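Local coordinates for abhydrolase domain-containing protein (Exiguobacterium antarcticum, PDB 5H3H) that is an esterase of the alpha/beta hydrolase fold that hydrolyses carboxylic esters and probably also has perhydrolase activity, at residues Ser96-Gly100 with Leu119-Ala123; Pro125-Asp131 with Leu196-Arg202; Gly132-Gly136 with Pro224-Val230. One frame throughout, in Å; residues are numbered along the deposited sequence.

The three contacts step outward from the centre of an alpha/beta hydrolase fold. Contact 1, buried, joins the start of helix 97-109 to the end of strand 114-120 in the central sheet. The chain then runs into 125-131 and 132-136, consecutive pieces of the loop before helix 139-149. Contact 2 ties the first to the end of helix 186-198, about 12 Å from contact 1 between centres; contact 3 sets the second against helix 225-234, about 10 Å from contact 2. Contact 1 closes before the others open, whereas the segments of contacts 2 and 3 interleave. Contacts 1 and 2 both touch the bound ethaneperoxoic acid, so loop and helix ends together shape its pocket.

Contact 1: Ser96-Gly100 with Leu119-Ala123; sequences SMGGG and LAGAA. With F50 (ethaneperoxoic acid), chain D.
The carbonyl oxygen of Ser96 is gripped mainly from across the contact: Ala123 N donates to Ser96 O at 2.9 Å in an almost straight bond (176° at the hydrogen), entering from well above the carbonyl plane. Two weak bonds from the first helical turn, from Gly99 N and Gly100 N, reach the same oxygen. On the other side of the residue, Ser96 N gives its hydrogen to Ala120 O at 3.0 Å, so both backbone polar groups of Ser96 are held by the end of strand 114-120 (Ala120) and the turn after it (Ala123). This suits a residue with a strained backbone (phi 58°), and it fits the nucleophile elbow (GxSxG) that joins a strand to a helix in alpha/beta hydrolases, where Ser96 is probably the nucleophile of a Ser-His-Asp triad with His248 and Asp220. Ser96 OG lies too close to the ligand for an ordinary contact, and what links them remains doubtful. Met97 N, by contrast, donates soundly to F50 O at 2.9 Å, as an oxyanion-hole amide would; Trp30 N and His248 NE2 also bond to the ligand. Small residues let the backbones approach. Gly99 CA rests 3.7 Å from Ala122 CB, and a methyl on Gly99 would collide with it. Leu119, with CG turned away from its carbonyl carbon (chi1 -73°), brings CD2 within 3.5 Å of Gly99 O. Gly121 takes a positive phi that glycine accepts readily, while Ala123 lays its short CB against Ser96 O.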
loop_
_atom_site.group_PDB
_atom_site.type_symbol
_atom_site.label_atom_id
_atom_site.label_comp_id
_atom_site.label_asym_id
_atom_site.label_seq_id
_atom_site.Cartn_x
_atom_site.Cartn_y
_atom_site.Cartn_z
ATOM N N SER B 96 -15.151 -12.807 9.515
ATOM C CA SER B 96 -14.273 -13.711 10.188
ATOM C C SER B 96 -12.877 -13.769 9.540
ATOM O O SER B 96 -12.214 -12.734 9.536
ATOM C CB SER B 96 -14.988 -15.057 10.360
ATOM O OG SER B 96 -14.428 -15.713 11.460
ATOM N N MET B 97 -12.421 -14.905 9.044
ATOM C CA MET B 97 -11.119 -14.933 8.357
ATOM C C MET B 97 -11.045 -13.885 7.226
ATOM O O MET B 97 -9.978 -13.324 6.967
ATOM C CB MET B 97 -10.850 -16.319 7.784
ATOM C CG MET B 97 -9.412 -16.516 7.286
ATOM S SD MET B 97 -9.109 -18.190 6.717
ATOM C CE MET B 97 -10.289 -18.334 5.360
ATOM N N GLY B 98 -12.199 -13.629 6.625
ATOM C CA GLY B 98 -12.422 -12.595 5.603
ATOM C C GLY B 98 -12.073 -11.201 6.046
ATOM O O GLY B 98 -11.449 -10.425 5.286
ATOM N N GLY B 99 -12.371 -10.919 7.300
ATOM C CA GLY B 99 -11.932 -9.719 7.963
ATOM C C GLY B 99 -10.429 -9.553 7.965
ATOM O O GLY B 99 -9.917 -8.511 7.545
ATOM N N GLY B 100 -9.728 -10.583 8.411
ATOM C CA GLY B 100 -8.290 -10.579 8.410
ATOM C C GLY B 100 -7.702 -10.381 7.032
ATOM O O GLY B 100 -6.708 -9.633 6.841
ATOM N N LEU B 119 -16.054 -4.948 8.745
ATOM C CA LEU B 119 -15.402 -6.074 9.351
ATOM C C LEU B 119 -16.489 -6.723 10.217
ATOM O O LEU B 119 -16.930 -6.110 11.127
ATOM C CB LEU B 119 -14.225 -5.612 10.222
ATOM C CG LEU B 119 -12.937 -5.091 9.571
ATOM C CD1 LEU B 119 -11.991 -4.587 10.633
ATOM C CD2 LEU B 119 -12.254 -6.199 8.820
ATOM N N ALA B 120 -16.899 -7.964 9.906
ATOM C CA ALA B 120 -18.100 -8.610 10.464
ATOM C C ALA B 120 -17.623 -9.847 11.189
ATOM O O ALA B 120 -17.115 -10.734 10.573
ATOM C CB ALA B 120 -19.104 -8.982 9.379
ATOM N N GLY B 121 -17.709 -9.875 12.531
ATOM C CA GLY B 121 -17.189 -10.986 13.299
ATOM C C GLY B 121 -15.732 -11.310 12.996
ATOM O O GLY B 121 -15.337 -12.448 13.010
ATOM N N ALA B 122 -14.910 -10.312 12.657
ATOM C CA ALA B 122 -13.624 -10.561 12.043
ATOM C C ALA B 122 -12.606 -11.245 12.977
ATOM O O ALA B 122 -12.534 -10.944 14.181
ATOM C CB ALA B 122 -13.033 -9.259 11.516
ATOM N N ALA B 123 -11.803 -12.111 12.375
ATOM C CA ALA B 123 -10.667 -12.762 13.024
ATOM C C ALA B 123 -9.466 -11.822 13.024
ATOM O O ALA B 123 -8.452 -12.032 12.369
ATOM C CB ALA B 123 -10.341 -14.059 12.331
HETATM C C F50 D . -13.671 -17.989 10.825
HETATM O OX1 F50 D . -16.059 -18.395 9.993
HETATM O O F50 D . -13.235 -17.606 9.760
HETATM O OXT F50 D . -15.134 -17.972 11.000
HETATM C CH3 F50 D . -12.740 -18.449 11.912
#

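Contact 2: Pro125-Asp131 with Leu196-Arg202; sequences PVFTQRD and LRDEDLR. With F50 (ethaneperoxoic acid), chain D.
One wall of the ligand pocket is built where Phe127 meets Leu196. Leu196 CD2 sits over one face of the Phe127 ring in a CH-pi contact, 4.1 Å from the centroid, and both side chains approach the methyl carbon of ethaneperoxoic acid. Phe127 CG stands anti to the backbone N (chi1 -178°), carrying the ring toward the ligand. A water accepts from Phe127 N and donates to Leu196 O and Glu199 O, so bridging the two backbones. The last carbonyls of helix 186-198 lack further turns to bond to; polar side chains serve those of Arg197 and Asp198. Arg197 O takes Thr128 OG1 at 2.6 Å and, in the carbonyl plane on a lone pair, Arg130 NH2 at 3.0 Å; a weak bond joins the same nitrogen to Asp198 O. Arg130 NH1 donates to Thr128 OG1 and to Gln129 O, which fixes the rotation of the guanidinium. Leu201 N bonds to Pro125 O at 2.7 Å. The chain of Arg202 crosses Pro125 at about a right angle, Arg202 CG 3.6 Å from Pro125 CB. Arg202 grips Asp200 side-on, NE to OD1 at 3.2 Å and NH2 to OD2 at 2.9 Å, both from above the carboxylate plane, while its NH1 meets the syn side of OD1 of the poorly ordered Asp131 at 2.9 Å, the two flat groups only 17° from coplanar. Arg202 N also bonds Asp200 OD1, closing an Asx turn. A leucine in place of Arg202 would probably leave the carboxylates of Asp131 and Asp200 without their shared positive partner. Entry and exit of a helical insertion between strands 114-120 and 211-217 are tied together, as in the cap of alpha/beta hydrolases.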
loop_
_atom_site.group_PDB
_atom_site.type_symbol
_atom_site.label_atom_id
_atom_site.label_comp_id
_atom_site.label_asym_id
_atom_site.label_seq_id
_atom_site.Cartn_x
_atom_site.Cartn_y
_atom_site.Cartn_z
ATOM N N PRO B 125 -7.481 -8.335 15.476
ATOM C CA PRO B 125 -6.153 -8.447 14.770
ATOM C C PRO B 125 -5.411 -9.776 14.826
ATOM O O PRO B 125 -4.436 -9.971 14.055
ATOM C CB PRO B 125 -5.272 -7.381 15.477
ATOM C CG PRO B 125 -6.051 -6.951 16.682
ATOM C CD PRO B 125 -7.519 -7.120 16.311
ATOM N N VAL B 126 -5.835 -10.660 15.727
ATOM C CA VAL B 126 -5.274 -11.975 15.841
ATOM C C VAL B 126 -6.424 -12.846 16.257
ATOM O O VAL B 126 -7.280 -12.454 17.030
ATOM C CB VAL B 126 -4.189 -12.109 16.928
ATOM C CG1 VAL B 126 -3.198 -13.208 16.555
ATOM C CG2 VAL B 126 -3.457 -10.808 17.201
ATOM N N PHE B 127 -6.436 -14.047 15.724
ATOM C CA PHE B 127 -7.518 -15.007 16.057
ATOM C C PHE B 127 -7.191 -15.813 17.330
ATOM O O PHE B 127 -8.087 -16.382 17.945
ATOM C CB PHE B 127 -7.732 -15.960 14.852
ATOM C CG PHE B 127 -8.838 -16.975 15.037
ATOM C CD1 PHE B 127 -10.149 -16.576 15.127
ATOM C CD2 PHE B 127 -8.541 -18.342 15.079
ATOM C CE1 PHE B 127 -11.169 -17.493 15.272
ATOM C CE2 PHE B 127 -9.536 -19.259 15.208
ATOM C CZ PHE B 127 -10.870 -18.843 15.297
ATOM N N THR B 128 -5.909 -15.929 17.630
ATOM C CA THR B 128 -5.422 -16.722 18.764
ATOM C C THR B 128 -4.699 -15.826 19.799
ATOM O O THR B 128 -4.288 -14.703 19.487
ATOM C CB THR B 128 -4.544 -17.912 18.280
ATOM O OG1 THR B 128 -3.436 -17.450 17.461
ATOM C CG2 THR B 128 -5.442 -18.879 17.492
ATOM N N GLN B 129 -4.608 -16.307 21.035
ATOM C CA GLN B 129 -4.042 -15.486 22.130
ATOM C C GLN B 129 -2.542 -15.270 21.939
ATOM O O GLN B 129 -1.873 -16.060 21.282
ATOM C CB GLN B 129 -4.300 -16.132 23.485
ATOM C CG GLN B 129 -5.752 -16.467 23.733
ATOM C CD GLN B 129 -6.161 -16.402 25.208
ATOM O OE1 GLN B 129 -5.310 -16.282 26.108
ATOM N NE2 GLN B 129 -7.471 -16.461 25.458
ATOM N N ARG B 130 -2.047 -14.140 22.425
ATOM C CA ARG B 130 -0.632 -13.770 22.342
ATOM C C ARG B 130 -0.278 -12.976 23.588
ATOM O O ARG B 130 -1.178 -12.519 24.311
ATOM C CB ARG B 130 -0.317 -12.874 21.151
ATOM C CG ARG B 130 -0.462 -13.486 19.777
ATOM C CD ARG B 130 0.697 -14.355 19.298
ATOM N NE ARG B 130 0.441 -14.705 17.899
ATOM C CZ ARG B 130 -0.504 -15.551 17.486
ATOM N NH1 ARG B 130 -1.293 -16.181 18.359
ATOM N NH2 ARG B 130 -0.671 -15.771 16.191
ATOM N N ASP B 131 1.039 -12.824 23.797
ATOM C CA ASP B 131 1.670 -11.988 24.841
ATOM C C ASP B 131 0.738 -11.078 25.687
ATOM O O ASP B 131 0.424 -11.427 26.826
ATOM C CB ASP B 131 2.818 -11.180 24.207
ATOM C CG ASP B 131 2.443 -10.585 22.843
ATOM O OD1 ASP B 131 1.623 -9.643 22.843
ATOM O OD2 ASP B 131 2.945 -11.062 21.788
ATOM N N LEU B 196 -4.949 -18.949 10.321
ATOM C CA LEU B 196 -5.727 -18.475 11.485
ATOM C C LEU B 196 -4.909 -18.573 12.757
ATOM O O LEU B 196 -4.903 -17.647 13.583
ATOM C CB LEU B 196 -7.088 -19.159 11.675
ATOM C CG LEU B 196 -8.205 -18.654 10.762
ATOM C CD1 LEU B 196 -9.252 -19.744 10.584
ATOM C CD2 LEU B 196 -8.828 -17.356 11.243
ATOM N N ARG B 197 -4.156 -19.658 12.903
ATOM C CA ARG B 197 -3.460 -19.805 14.131
ATOM C C ARG B 197 -2.375 -18.744 14.274
ATOM O O ARG B 197 -2.196 -18.200 15.354
ATOM C CB ARG B 197 -2.935 -21.243 14.308
ATOM C CG ARG B 197 -1.609 -21.663 13.766
ATOM C CD ARG B 197 -0.799 -22.438 14.839
ATOM N NE ARG B 197 -0.677 -23.836 14.503
ATOM C CZ ARG B 197 0.134 -24.356 13.582
ATOM N NH1 ARG B 197 0.941 -23.602 12.833
ATOM N NH2 ARG B 197 0.111 -25.658 13.409
ATOM N N ASP B 198 -1.705 -18.434 13.169
ATOM C CA ASP B 198 -0.392 -17.775 13.224
ATOM C C ASP B 198 -0.391 -16.301 12.849
ATOM O O ASP B 198 0.517 -15.592 13.265
ATOM C CB ASP B 198 0.597 -18.461 12.298
ATOM C CG ASP B 198 1.044 -19.827 12.784
ATOM O OD1 ASP B 198 0.854 -20.226 13.964
ATOM O OD2 ASP B 198 1.598 -20.547 11.948
ATOM N N GLU B 199 -1.362 -15.833 12.076
ATOM C CA GLU B 199 -1.335 -14.481 11.522
ATOM C C GLU B 199 -1.638 -13.446 12.605
ATOM O O GLU B 199 -2.418 -13.696 13.504
ATOM C CB GLU B 199 -2.324 -14.331 10.365
ATOM C CG GLU B 199 -1.999 -15.123 9.121
ATOM C CD GLU B 199 -1.158 -14.384 8.099
ATOM O OE1 GLU B 199 -0.816 -13.200 8.294
ATOM O OE2 GLU B 199 -0.834 -14.978 7.073
ATOM N N ASP B 200 -0.999 -12.283 12.521
ATOM C CA ASP B 200 -1.064 -11.278 13.578
ATOM C C ASP B 200 -1.025 -9.901 12.901
ATOM O O ASP B 200 0.006 -9.514 12.372
ATOM C CB ASP B 200 0.122 -11.475 14.575
ATOM C CG ASP B 200 0.396 -10.223 15.507
ATOM O OD1 ASP B 200 -0.376 -9.206 15.518
ATOM O OD2 ASP B 200 1.406 -10.269 16.236
ATOM N N LEU B 201 -2.153 -9.202 12.885
ATOM C CA LEU B 201 -2.240 -7.906 12.232
ATOM C C LEU B 201 -2.185 -6.732 13.206
ATOM O O LEU B 201 -2.534 -5.615 12.807
ATOM C CB LEU B 201 -3.531 -7.806 11.403
ATOM C CG LEU B 201 -3.777 -8.949 10.408
ATOM C CD1 LEU B 201 -5.123 -8.796 9.728
ATOM C CD2 LEU B 201 -2.688 -9.042 9.358
ATOM N N ARG B 202 -1.697 -6.927 14.439
ATOM C CA ARG B 202 -1.761 -5.820 15.437
ATOM C C ARG B 202 -1.029 -4.529 14.974
ATOM O O ARG B 202 -1.602 -3.452 14.990
ATOM C CB ARG B 202 -1.285 -6.260 16.835
ATOM C CG ARG B 202 -2.371 -7.055 17.542
ATOM C CD ARG B 202 -1.889 -7.603 18.840
ATOM N NE ARG B 202 -0.762 -8.490 18.579
ATOM C CZ ARG B 202 0.078 -8.945 19.495
ATOM N NH1 ARG B 202 -0.106 -8.643 20.793
ATOM N NH2 ARG B 202 1.099 -9.741 19.118
HETATM C C F50 D . -13.671 -17.989 10.825
HETATM O OX1 F50 D . -16.059 -18.395 9.993
HETATM O O F50 D . -13.235 -17.606 9.760
HETATM O OXT F50 D . -15.134 -17.972 11.000
HETATM C CH3 F50 D . -12.740 -18.449 11.912
HETATM O O HOH W 1 -4.785 -14.809 13.393
#

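Contact 3: Gly132-Gly136 with Pro224-Val230; sequences GYPYG and PFEFAEV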
loop_
_atom_site.group_PDB
_atom_site.type_symbol
_atom_site.label_atom_id
_atom_site.label_comp_id
_atom_site.label_asym_id
_atom_site.label_seq_id
_atom_site.Cartn_x
_atom_site.Cartn_y
_atom_site.Cartn_z
ATOM N N GLY B 132 0.310 -9.945 25.130
ATOM C CA GLY B 132 -0.652 -9.032 25.769
ATOM C C GLY B 132 -1.943 -8.933 24.961
ATOM O O GLY B 132 -2.463 -7.831 24.700
ATOM N N TYR B 133 -2.450 -10.095 24.537
ATOM C CA TYR B 133 -3.674 -10.185 23.727
ATOM C C TYR B 133 -4.360 -11.440 24.229
ATOM O O TYR B 133 -4.338 -12.481 23.578
ATOM C CB TYR B 133 -3.300 -10.232 22.240
ATOM C CG TYR B 133 -4.436 -10.143 21.258
ATOM C CD1 TYR B 133 -5.028 -8.919 20.929
ATOM C CD2 TYR B 133 -4.919 -11.292 20.637
ATOM C CE1 TYR B 133 -6.087 -8.863 20.028
ATOM C CE2 TYR B 133 -5.935 -11.248 19.718
ATOM C CZ TYR B 133 -6.516 -10.050 19.375
ATOM O OH TYR B 133 -7.546 -10.093 18.450
ATOM N N PRO B 134 -4.942 -11.359 25.436
ATOM C CA PRO B 134 -5.443 -12.568 26.093
ATOM C C PRO B 134 -6.913 -12.852 25.701
ATOM O O PRO B 134 -7.797 -13.013 26.557
ATOM C CB PRO B 134 -5.288 -12.209 27.569
ATOM C CG PRO B 134 -5.659 -10.742 27.581
ATOM C CD PRO B 134 -5.024 -10.186 26.328
ATOM N N TYR B 135 -7.164 -12.930 24.397
ATOM C CA TYR B 135 -8.502 -13.147 23.863
ATOM C C TYR B 135 -8.433 -14.164 22.732
ATOM O O TYR B 135 -7.523 -14.074 21.910
ATOM C CB TYR B 135 -9.062 -11.872 23.251
ATOM C CG TYR B 135 -8.757 -10.566 23.935
ATOM C CD1 TYR B 135 -9.444 -10.178 25.097
ATOM C CD2 TYR B 135 -7.832 -9.676 23.372
ATOM C CE1 TYR B 135 -9.204 -8.946 25.693
ATOM C CE2 TYR B 135 -7.577 -8.440 23.961
ATOM C CZ TYR B 135 -8.265 -8.073 25.113
ATOM O OH TYR B 135 -7.984 -6.838 25.695
ATOM N N GLY B 136 -9.378 -15.098 22.719
ATOM C CA GLY B 136 -9.594 -16.046 21.602
ATOM C C GLY B 136 -9.129 -17.450 21.913
ATOM O O GLY B 136 -8.705 -17.747 23.005
ATOM N N PRO B 224 -14.188 -13.838 19.822
ATOM C CA PRO B 224 -14.824 -13.189 20.931
ATOM C C PRO B 224 -15.011 -11.672 20.726
ATOM O O PRO B 224 -14.179 -10.942 20.063
ATOM C CB PRO B 224 -13.894 -13.478 22.130
ATOM C CG PRO B 224 -12.766 -14.274 21.634
ATOM C CD PRO B 224 -12.921 -14.516 20.156
ATOM N N PHE B 225 -16.087 -11.193 21.294
ATOM C CA PHE B 225 -16.411 -9.785 21.175
ATOM C C PHE B 225 -15.257 -8.832 21.503
ATOM O O PHE B 225 -15.177 -7.731 20.882
ATOM C CB PHE B 225 -17.609 -9.452 22.014
ATOM C CG PHE B 225 -18.066 -8.050 21.827
ATOM C CD1 PHE B 225 -18.811 -7.698 20.705
ATOM C CD2 PHE B 225 -17.739 -7.057 22.760
ATOM C CE1 PHE B 225 -19.224 -6.376 20.517
ATOM C CE2 PHE B 225 -18.177 -5.730 22.584
ATOM C CZ PHE B 225 -18.883 -5.393 21.447
ATOM N N GLU B 226 -14.371 -9.240 22.444
ATOM C CA GLU B 226 -13.166 -8.476 22.755
ATOM C C GLU B 226 -12.316 -8.117 21.499
ATOM O O GLU B 226 -11.710 -7.017 21.445
ATOM C CB GLU B 226 -12.309 -9.156 23.817
ATOM C CG GLU B 226 -12.941 -9.148 25.208
ATOM C CD GLU B 226 -13.711 -10.408 25.567
ATOM O OE1 GLU B 226 -14.219 -11.128 24.666
ATOM O OE2 GLU B 226 -13.796 -10.685 26.784
ATOM N N PHE B 227 -12.274 -9.008 20.505
ATOM C CA PHE B 227 -11.589 -8.653 19.214
ATOM C C PHE B 227 -12.167 -7.350 18.642
ATOM O O PHE B 227 -11.421 -6.487 18.130
ATOM C CB PHE B 227 -11.818 -9.716 18.148
ATOM C CG PHE B 227 -11.060 -11.028 18.321
ATOM C CD1 PHE B 227 -10.358 -11.364 19.470
ATOM C CD2 PHE B 227 -11.152 -11.978 17.302
ATOM C CE1 PHE B 227 -9.727 -12.598 19.582
ATOM C CE2 PHE B 227 -10.508 -13.224 17.400
ATOM C CZ PHE B 227 -9.797 -13.535 18.555
ATOM N N ALA B 228 -13.494 -7.190 18.722
ATOM C CA ALA B 228 -14.162 -5.996 18.194
ATOM C C ALA B 228 -13.747 -4.734 18.928
ATOM O O ALA B 228 -13.498 -3.722 18.324
ATOM C CB ALA B 228 -15.680 -6.133 18.233
ATOM N N GLU B 229 -13.685 -4.806 20.254
ATOM C CA GLU B 229 -13.170 -3.689 21.045
ATOM C C GLU B 229 -11.762 -3.290 20.616
ATOM O O GLU B 229 -11.440 -2.118 20.501
ATOM C CB GLU B 229 -13.262 -4.037 22.544
ATOM C CG GLU B 229 -14.707 -3.968 23.034
ATOM C CD GLU B 229 -14.968 -4.514 24.448
ATOM O OE1 GLU B 229 -14.110 -5.224 25.017
ATOM O OE2 GLU B 229 -16.069 -4.252 24.976
ATOM N N VAL B 230 -10.924 -4.260 20.346
ATOM C CA VAL B 230 -9.556 -3.980 19.965
ATOM C C VAL B 230 -9.512 -3.295 18.592
ATOM O O VAL B 230 -8.814 -2.277 18.401
ATOM C CB VAL B 230 -8.693 -5.225 20.038
ATOM C CG1 VAL B 230 -7.334 -5.017 19.359
ATOM C CG2 VAL B 230 -8.476 -5.585 21.503
#
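Aromatic packing comes first: Tyr133 places its hydroxyl over one face of the Phe227 ring, OH lying 3.3 Å from Phe227 CD1. The two ring planes are nearly parallel (26°) but offset, with centroids 5.7 Å from each other, until little of either ring faces the other. A chi1 of -172° swings the Tyr133 ring out toward the helix. Tyrosine suits the place because its ring packs on Phe227 while its hydroxyl finds a polar partner in Val126 O, probably as a hydrogen bond. The opposite face of Phe227 is covered by Pro224 CD, so the ring is sandwiched between its own helix start and the loop, while Tyr135 O meets its rim. Within the loop, Tyr135 lays CD2 over a face of the Tyr133 ring, and Pro134 CD lies over a face of the Tyr135 ring.

Aliphatic groups do the rest. Val230 forks between the two tyrosines: CG1 approaches the edge of the Tyr133 ring, 4.1 Å from CE1, and CG2 reaches CE2 of Tyr135 at 3.9 Å. Glu226 uses only its hydrocarbon part here, its CB 3.3 Å from Tyr135 CD1, while the chain bends at chi2 and leads the carboxylate away.

Backbone shape accounts for the glycine at position 136. Gly136 CA is 3.6 Å from Pro224 CG, and at phi 106° a CB would crowd the preceding carbonyl oxygen and strike Phe227 CZ.

The loop that leads into helix 139-149 thus lies against helix 225-234, whose Ala228 packs on Ile214 and His216 of strand 211-217.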